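Local coordinates for mRNA-binding protein PUF3 (Saccharomyces cerevisiae, PDB 3K49) that binds 3' untranslated regions of mRNAs encoding mitochondrial proteins through its Pumilio repeats and promotes deadenylation and decay of COX17 mRNA, at residues Ser22-Leu34 with Phe45-Glu57. Numbering follows the deposited sequence.
Sequences SNMSLKDIFGHSL and FIQRELATSPASE. With nucleotides of chain B.
Leu26 drives its whole isobutyl group into the corner between helix 40-50 and helix 55-65, wedged among Phe45, Glu49, Leu50 and Ser53. Its CG lies 3.5 Å from Glu49 CB, so the aliphatic base of the glutamate, rather than its carboxylate, packs on the leucine. The two methyls part from there: CD1 is directed at Ser53 OG and Leu50 CD2, while CD2 reaches Phe45 CE2 at 3.9 Å, obliquely to the ring. That corner is fixed from within: Ser53 OG donates to Glu49 O at 2.7 Å, and Thr52 N reaches the same oxygen from the opposite face of its carbonyl plane.

Phe45, its CG swung away from the backbone N (chi1 168°), extends its ring alongside the loop residues before Leu26. Met24 O and Asn23 ND2 approach its edge; the Asn23 amide, poorly ordered, is modelled nearly perpendicular to the ring (86°). Glu49 CG lies 3.7 Å above one face, toward the rim. Ile29 CD1 meets Ile46 CD1 at 4.1 Å. Glu57 brings OE1 up to the turn, 3.6 Å from Ser25 OG without a hydrogen bond. Two bonds tie Ser25 to Asp28: Ser25 N donates to OD2, on its anti side, and Asp28 N to Ser25 O.

Gln47 pairs its amide with N1 and N6 of A10 of chain B, the base-edge recognition of Pumilio repeats. The contact thus packs the loop leading into Pumilio repeat 1, and the repeat's first residues, against helix 40-50, which carries Gln47, and the start of helix 55-65; helix 6-12 touches Met24 and Phe45, Phe36 of helix 33-37 Ile29 and Ile46, and Ile61 Leu26.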
ATOM      1  N   SER A  22      -3.627  27.421  34.501  1.00120.74           N
ATOM      2  CA  SER A  22      -3.194  28.798  34.288  1.00131.75           C
ATOM      3  C   SER A  22      -2.719  28.982  32.849  1.00121.31           C
ATOM      4  O   SER A  22      -2.050  29.964  32.522  1.00112.89           O
ATOM      5  CB  SER A  22      -2.087  29.175  35.277  1.00131.83           C
ATOM      6  OG  SER A  22      -2.530  29.020  36.617  1.00132.18           O
ATOM      7  N   ASN A  23      -3.076  28.025  31.996  1.00114.62           N
ATOM      8  CA  ASN A  23      -2.742  28.082  30.579  1.00105.74           C
ATOM      9  C   ASN A  23      -3.672  29.027  29.825  1.00 94.93           C
ATOM     10  O   ASN A  23      -4.653  29.523  30.376  1.00 89.06           O
ATOM     11  CB  ASN A  23      -2.810  26.679  29.962  1.00102.35           C
ATOM     12  CG  ASN A  23      -2.274  26.631  28.534  1.00106.13           C
ATOM     13  OD1 ASN A  23      -1.261  27.258  28.211  1.00102.57           O
ATOM     14  ND2 ASN A  23      -2.952  25.876  27.675  1.00 90.82           N
ATOM     15  N   MET A  24      -3.355  29.276  28.560  1.00 85.83           N
ATOM     16  CA  MET A  24      -4.217  30.071  27.706  1.00 63.21           C
ATOM     17  C   MET A  24      -5.324  29.210  27.119  1.00 69.54           C
ATOM     18  O   MET A  24      -5.312  27.979  27.230  1.00 67.21           O
ATOM     19  CB  MET A  24      -3.410  30.684  26.569  1.00 66.38           C
ATOM     20  CG  MET A  24      -2.192  31.465  27.010  1.00 72.57           C
ATOM     21  SD  MET A  24      -1.293  32.085  25.581  1.00 76.57           S
ATOM     22  CE  MET A  24      -2.645  32.667  24.559  1.00 69.94           C
ATOM     23  N   SER A  25      -6.289  29.874  26.498  1.00 55.67           N
ATOM     24  CA  SER A  25      -7.303  29.187  25.722  1.00 62.12           C
ATOM     25  C   SER A  25      -7.563  30.004  24.466  1.00 58.02           C
ATOM     26  O   SER A  25      -7.021  31.094  24.296  1.00 58.32           O
ATOM     27  CB  SER A  25      -8.587  29.020  26.529  1.00 69.31           C
ATOM     28  OG  SER A  25      -9.204  30.273  26.772  1.00 67.60           O
ATOM     29  N   LEU A  26      -8.412  29.478  23.601  1.00 44.80           N
ATOM     30  CA  LEU A  26      -8.669  30.093  22.308  1.00 51.65           C
ATOM     31  C   LEU A  26      -9.161  31.535  22.389  1.00 61.54           C
ATOM     32  O   LEU A  26      -8.947  32.328  21.458  1.00 63.17           O
ATOM     33  CB  LEU A  26      -9.640  29.223  21.503  1.00 59.55           C
ATOM     34  CG  LEU A  26      -9.031  27.851  21.186  1.00 56.46           C
ATOM     35  CD1 LEU A  26      -9.974  26.991  20.358  1.00 44.84           C
ATOM     36  CD2 LEU A  26      -7.697  28.064  20.464  1.00 51.41           C
ATOM     37  N   LYS A  27      -9.803  31.882  23.501  1.00 54.53           N
ATOM     38  CA  LYS A  27     -10.361  33.218  23.658  1.00 54.54           C
ATOM     39  C   LYS A  27      -9.258  34.239  23.904  1.00 49.81           C
ATOM     40  O   LYS A  27      -9.467  35.438  23.763  1.00 52.84           O
ATOM     41  CB  LYS A  27     -11.383  33.253  24.800  1.00 59.91           C
ATOM     42  CG  LYS A  27     -10.771  33.327  26.192  1.00 63.80           C
ATOM     43  CD  LYS A  27     -11.769  32.875  27.249  1.00 73.35           C
ATOM     44  CE  LYS A  27     -11.136  32.801  28.630  1.00 73.53           C
ATOM     45  NZ  LYS A  27     -11.732  31.683  29.433  1.00 83.39           N
ATOM     46  N   ASP A  28      -8.080  33.760  24.270  1.00 50.41           N
ATOM     47  CA  ASP A  28      -6.966  34.643  24.586  1.00 57.26           C
ATOM     48  C   ASP A  28      -6.225  35.141  23.342  1.00 63.50           C
ATOM     49  O   ASP A  28      -5.428  36.077  23.421  1.00 58.89           O
ATOM     50  CB  ASP A  28      -5.992  33.928  25.529  1.00 63.30           C
ATOM     51  CG  ASP A  28      -6.608  33.648  26.902  1.00 78.00           C
ATOM     52  OD1 ASP A  28      -7.196  34.589  27.476  1.00 83.01           O
ATOM     53  OD2 ASP A  28      -6.513  32.500  27.402  1.00 72.56           O
ATOM     54  N   ILE A  29      -6.491  34.525  22.196  1.00 49.63           N
ATOM     55  CA  ILE A  29      -5.698  34.799  21.011  1.00 45.37           C
ATOM     56  C   ILE A  29      -6.503  35.451  19.908  1.00 50.56           C
ATOM     57  O   ILE A  29      -6.046  35.491  18.774  1.00 53.32           O
ATOM     58  CB  ILE A  29      -5.035  33.509  20.457  1.00 56.85           C
ATOM     59  CG1 ILE A  29      -6.037  32.682  19.641  1.00 50.64           C
ATOM     60  CG2 ILE A  29      -4.461  32.669  21.600  1.00 57.61           C
ATOM     61  CD1 ILE A  29      -5.563  31.269  19.350  1.00 53.63           C
ATOM     62  N   PHE A  30      -7.687  35.970  20.230  1.00 49.88           N
ATOM     63  CA  PHE A  30      -8.549  36.558  19.201  1.00 49.86           C
ATOM     64  C   PHE A  30      -7.850  37.588  18.320  1.00 62.34           C
ATOM     65  O   PHE A  30      -8.293  37.853  17.199  1.00 71.06           O
ATOM     66  CB  PHE A  30      -9.809  37.171  19.786  1.00 44.55           C
ATOM     67  CG  PHE A  30     -10.594  37.980  18.792  1.00 53.54           C
ATOM     68  CD1 PHE A  30     -11.572  37.385  18.013  1.00 41.39           C
ATOM     69  CD2 PHE A  30     -10.348  39.343  18.631  1.00 45.00           C
ATOM     70  CE1 PHE A  30     -12.302  38.130  17.100  1.00 43.79           C
ATOM     71  CE2 PHE A  30     -11.073  40.097  17.717  1.00 41.52           C
ATOM     72  CZ  PHE A  30     -12.053  39.492  16.951  1.00 42.05           C
ATOM     73  N   GLY A  31      -6.761  38.171  18.803  1.00 45.84           N
ATOM     74  CA  GLY A  31      -5.993  39.042  17.932  1.00 67.76           C
ATOM     75  C   GLY A  31      -5.242  38.338  16.797  1.00 72.28           C
ATOM     76  O   GLY A  31      -5.190  38.833  15.660  1.00 55.15           O
ATOM     77  N   HIS A  32      -4.686  37.165  17.105  1.00 61.15           N
ATOM     78  CA  HIS A  32      -3.537  36.648  16.372  1.00 51.61           C
ATOM     79  C   HIS A  32      -3.636  35.185  15.971  1.00 55.61           C
ATOM     80  O   HIS A  32      -2.660  34.438  16.090  1.00 57.96           O
ATOM     81  CB  HIS A  32      -2.290  36.867  17.224  1.00 66.16           C
ATOM     82  CG  HIS A  32      -2.230  38.222  17.847  1.00 72.82           C
ATOM     83  ND1 HIS A  32      -1.106  38.990  17.859  1.00 89.81           N
ATOM     84  CD2 HIS A  32      -3.139  38.947  18.509  1.00 68.18           C
ATOM     85  CE1 HIS A  32      -1.335  40.123  18.486  1.00 89.43           C
ATOM     86  NE2 HIS A  32      -2.566  40.125  18.890  1.00 76.48           N
ATOM     87  N   SER A  33      -4.798  34.783  15.466  1.00 47.17           N
ATOM     88  CA  SER A  33      -5.022  33.382  15.118  1.00 59.77           C
ATOM     89  C   SER A  33      -4.142  32.901  13.945  1.00 56.21           C
ATOM     90  O   SER A  33      -3.462  31.874  14.048  1.00 50.62           O
ATOM     91  CB  SER A  33      -6.498  33.139  14.812  1.00 48.63           C
ATOM     92  OG  SER A  33      -7.301  33.451  15.932  1.00 65.76           O
ATOM     93  N   LEU A  34      -4.165  33.648  12.845  1.00 41.87           N
ATOM     94  CA  LEU A  34      -3.393  33.308  11.653  1.00 51.38           C
ATOM     95  C   LEU A  34      -1.920  33.139  11.993  1.00 52.81           C
ATOM     96  O   LEU A  34      -1.267  32.218  11.523  1.00 58.26           O
ATOM     97  CB  LEU A  34      -3.558  34.384  10.587  1.00 37.84           C
ATOM     98  CG  LEU A  34      -3.140  33.923   9.195  1.00 67.37           C
ATOM     99  CD1 LEU A  34      -4.145  32.904   8.693  1.00 61.89           C
ATOM    100  CD2 LEU A  34      -3.021  35.098   8.234  1.00 62.44           C
ATOM    101  N   PHE A  45      -0.976  23.927  19.681  1.00 48.38           N
ATOM    102  CA  PHE A  45      -1.888  24.466  20.674  1.00 46.65           C
ATOM    103  C   PHE A  45      -3.311  24.518  20.116  1.00 49.57           C
ATOM    104  O   PHE A  45      -4.235  23.999  20.740  1.00 48.67           O
ATOM    105  CB  PHE A  45      -1.427  25.858  21.118  1.00 44.30           C
ATOM    106  CG  PHE A  45      -2.457  26.627  21.920  1.00 48.72           C
ATOM    107  CD1 PHE A  45      -2.658  26.352  23.271  1.00 58.60           C
ATOM    108  CD2 PHE A  45      -3.206  27.637  21.330  1.00 47.47           C
ATOM    109  CE1 PHE A  45      -3.585  27.067  24.018  1.00 54.79           C
ATOM    110  CE2 PHE A  45      -4.147  28.352  22.074  1.00 55.06           C
ATOM    111  CZ  PHE A  45      -4.328  28.072  23.420  1.00 50.35           C
ATOM    112  N   ILE A  46      -3.493  25.143  18.950  1.00 35.05           N
ATOM    113  CA  ILE A  46      -4.842  25.326  18.428  1.00 39.64           C
ATOM    114  C   ILE A  46      -5.473  23.978  18.113  1.00 46.17           C
ATOM    115  O   ILE A  46      -6.662  23.753  18.368  1.00 52.24           O
ATOM    116  CB  ILE A  46      -4.889  26.211  17.184  1.00 37.89           C
ATOM    117  CG1 ILE A  46      -4.662  27.671  17.553  1.00 42.98           C
ATOM    118  CG2 ILE A  46      -6.252  26.089  16.496  1.00 38.17           C
ATOM    119  CD1 ILE A  46      -4.661  28.618  16.344  1.00 36.63           C
ATOM    120  N   GLN A  47      -4.667  23.072  17.576  1.00 35.53           N
ATOM    121  CA  GLN A  47      -5.156  21.739  17.247  1.00 49.64           C
ATOM    122  C   GLN A  47      -5.757  21.071  18.478  1.00 41.23           C
ATOM    123  O   GLN A  47      -6.802  20.436  18.415  1.00 48.57           O
ATOM    124  CB  GLN A  47      -4.026  20.873  16.676  1.00 36.53           C
ATOM    125  CG  GLN A  47      -3.614  21.229  15.246  1.00 35.25           C
ATOM    126  CD  GLN A  47      -2.238  20.704  14.916  1.00 37.02           C
ATOM    127  OE1 GLN A  47      -1.967  19.518  15.073  1.00 35.15           O
ATOM    128  NE2 GLN A  47      -1.349  21.591  14.463  1.00 42.81           N
ATOM    129  N   ARG A  48      -5.061  21.226  19.593  1.00 40.43           N
ATOM    130  CA  ARG A  48      -5.400  20.592  20.847  1.00 41.36           C
ATOM    131  C   ARG A  48      -6.698  21.203  21.407  1.00 47.74           C
ATOM    132  O   ARG A  48      -7.608  20.486  21.822  1.00 57.62           O
ATOM    133  CB  ARG A  48      -4.227  20.798  21.802  1.00 51.58           C
ATOM    134  CG  ARG A  48      -4.256  20.023  23.093  1.00 66.81           C
ATOM    135  CD  ARG A  48      -3.144  20.550  23.987  1.00 80.79           C
ATOM    136  NE  ARG A  48      -1.918  20.780  23.220  1.00 80.17           N
ATOM    137  CZ  ARG A  48      -1.003  21.705  23.511  1.00 83.93           C
ATOM    138  NH1 ARG A  48      -1.172  22.512  24.550  1.00 84.55           N
ATOM    139  NH2 ARG A  48       0.079  21.837  22.750  1.00 82.54           N
ATOM    140  N   GLU A  49      -6.786  22.526  21.399  1.00 45.64           N
ATOM    141  CA  GLU A  49      -7.984  23.213  21.868  1.00 49.09           C
ATOM    142  C   GLU A  49      -9.210  22.915  21.010  1.00 53.27           C
ATOM    143  O   GLU A  49     -10.322  22.861  21.529  1.00 52.08           O
ATOM    144  CB  GLU A  49      -7.760  24.725  21.934  1.00 55.19           C
ATOM    145  CG  GLU A  49      -6.723  25.147  22.964  1.00 67.42           C
ATOM    146  CD  GLU A  49      -7.016  24.563  24.338  1.00 78.39           C
ATOM    147  OE1 GLU A  49      -8.011  24.994  24.965  1.00 81.51           O
ATOM    148  OE2 GLU A  49      -6.256  23.670  24.785  1.00 77.76           O
ATOM    149  N   LEU A  50      -9.015  22.730  19.704  1.00 45.61           N
ATOM    150  CA  LEU A  50     -10.150  22.516  18.803  1.00 43.82           C
ATOM    151  C   LEU A  50     -10.862  21.181  19.070  1.00 44.53           C
ATOM    152  O   LEU A  50     -12.040  21.010  18.763  1.00 52.76           O
ATOM    153  CB  LEU A  50      -9.717  22.601  17.338  1.00 39.06           C
ATOM    154  CG  LEU A  50      -9.387  23.980  16.776  1.00 40.91           C
ATOM    155  CD1 LEU A  50      -8.917  23.869  15.311  1.00 34.07           C
ATOM    156  CD2 LEU A  50     -10.588  24.894  16.897  1.00 35.16           C
ATOM    157  N   ALA A  51     -10.141  20.233  19.646  1.00 38.91           N
ATOM    158  CA  ALA A  51     -10.710  18.926  19.899  1.00 48.15           C
ATOM    159  C   ALA A  51     -11.626  18.960  21.118  1.00 54.88           C
ATOM    160  O   ALA A  51     -12.458  18.073  21.286  1.00 56.47           O
ATOM    161  CB  ALA A  51      -9.606  17.894  20.086  1.00 39.03           C
ATOM    162  N   THR A  52     -11.486  19.980  21.964  1.00 41.39           N
ATOM    163  CA  THR A  52     -12.250  20.000  23.218  1.00 54.72           C
ATOM    164  C   THR A  52     -13.005  21.300  23.515  1.00 50.50           C
ATOM    165  O   THR A  52     -13.688  21.393  24.527  1.00 63.61           O
ATOM    166  CB  THR A  52     -11.364  19.637  24.438  1.00 49.70           C
ATOM    167  OG1 THR A  52     -10.422  20.684  24.678  1.00 56.96           O
ATOM    168  CG2 THR A  52     -10.603  18.349  24.177  1.00 55.78           C
ATOM    169  N   SER A  53     -12.892  22.288  22.632  1.00 53.47           N
ATOM    170  CA  SER A  53     -13.530  23.587  22.848  1.00 47.18           C
ATOM    171  C   SER A  53     -14.995  23.595  22.437  1.00 43.88           C
ATOM    172  O   SER A  53     -15.372  22.967  21.447  1.00 33.91           O
ATOM    173  CB  SER A  53     -12.788  24.696  22.084  1.00 49.52           C
ATOM    174  OG  SER A  53     -11.519  24.955  22.657  1.00 51.58           O
ATOM    175  N   PRO A  54     -15.831  24.333  23.189  1.00 42.28           N
ATOM    176  CA  PRO A  54     -17.247  24.492  22.832  1.00 41.39           C
ATOM    177  C   PRO A  54     -17.400  25.182  21.476  1.00 33.15           C
ATOM    178  O   PRO A  54     -16.479  25.855  21.030  1.00 41.49           O
ATOM    179  CB  PRO A  54     -17.789  25.403  23.951  1.00 39.75           C
ATOM    180  CG  PRO A  54     -16.588  26.074  24.512  1.00 40.28           C
ATOM    181  CD  PRO A  54     -15.511  25.025  24.448  1.00 45.58           C
ATOM    182  N   ALA A  55     -18.561  25.031  20.852  1.00 30.08           N
ATOM    183  CA  ALA A  55     -18.863  25.679  19.581  1.00 33.52           C
ATOM    184  C   ALA A  55     -18.466  27.170  19.512  1.00 45.22           C
ATOM    185  O   ALA A  55     -17.942  27.640  18.505  1.00 48.62           O
ATOM    186  CB  ALA A  55     -20.338  25.512  19.259  1.00 36.16           C
ATOM    187  N   SER A  56     -18.716  27.911  20.578  1.00 38.73           N
ATOM    188  CA  SER A  56     -18.458  29.348  20.565  1.00 44.19           C
ATOM    189  C   SER A  56     -16.985  29.691  20.332  1.00 40.66           C
ATOM    190  O   SER A  56     -16.656  30.640  19.616  1.00 33.45           O
ATOM    191  CB  SER A  56     -18.929  29.986  21.881  1.00 37.68           C
ATOM    192  OG  SER A  56     -20.325  29.828  22.045  1.00 53.09           O
ATOM    193  N   GLU A  57     -16.095  28.943  20.966  1.00 34.81           N
ATOM    194  CA  GLU A  57     -14.684  29.222  20.810  1.00 37.15           C
ATOM    195  C   GLU A  57     -14.200  28.768  19.427  1.00 43.02           C
ATOM    196  O   GLU A  57     -13.332  29.394  18.820  1.00 44.01           O
ATOM    197  CB  GLU A  57     -13.874  28.571  21.925  1.00 40.44           C
ATOM    198  CG  GLU A  57     -13.913  29.348  23.230  1.00 59.96           C
ATOM    199  CD  GLU A  57     -13.058  28.724  24.325  1.00 74.73           C
ATOM    200  OE1 GLU A  57     -12.181  29.440  24.863  1.00 64.19           O
ATOM    201  OE2 GLU A  57     -13.261  27.528  24.647  1.00 73.83           O
TER
ATOM    202  P     A B  10       7.947  15.895   9.026  1.00 70.18           P
ATOM    203  OP1   A B  10       9.384  15.999   8.688  1.00 64.40           O
ATOM    204  OP2   A B  10       7.394  14.622   9.550  1.00 69.04           O
ATOM    205  O5'   A B  10       7.575  17.059  10.054  1.00 73.12           O
ATOM    206  C5'   A B  10       7.689  18.422   9.661  1.00 56.23           C
ATOM    207  C4'   A B  10       7.669  19.335  10.869  1.00 60.45           C
ATOM    208  O4'   A B  10       6.288  19.522  11.286  1.00 67.14           O
ATOM    209  C3'   A B  10       8.430  18.858  12.106  1.00 63.44           C
ATOM    210  O3'   A B  10       8.886  19.994  12.838  1.00 69.76           O
ATOM    211  C2'   A B  10       7.322  18.217  12.927  1.00 62.71           C
ATOM    212  O2'   A B  10       7.613  18.183  14.312  1.00 72.52           O
ATOM    213  C1'   A B  10       6.166  19.182  12.643  1.00 60.63           C
ATOM    214  N9    A B  10       4.839  18.617  12.886  1.00 59.93           N
ATOM    215  C8    A B  10       4.444  17.307  12.768  1.00 49.69           C
ATOM    216  N7    A B  10       3.192  17.101  13.103  1.00 53.13           N
ATOM    217  C5    A B  10       2.728  18.360  13.452  1.00 56.00           C
ATOM    218  C6    A B  10       1.473  18.820  13.904  1.00 50.60           C
ATOM    219  N6    A B  10       0.414  18.025  14.061  1.00 42.35           N
ATOM    220  N1    A B  10       1.346  20.134  14.178  1.00 49.05           N
ATOM    221  C2    A B  10       2.403  20.937  13.997  1.00 45.12           C
ATOM    222  N3    A B  10       3.625  20.628  13.569  1.00 48.43           N
ATOM    223  C4    A B  10       3.725  19.309  13.313  1.00 58.09           C
TER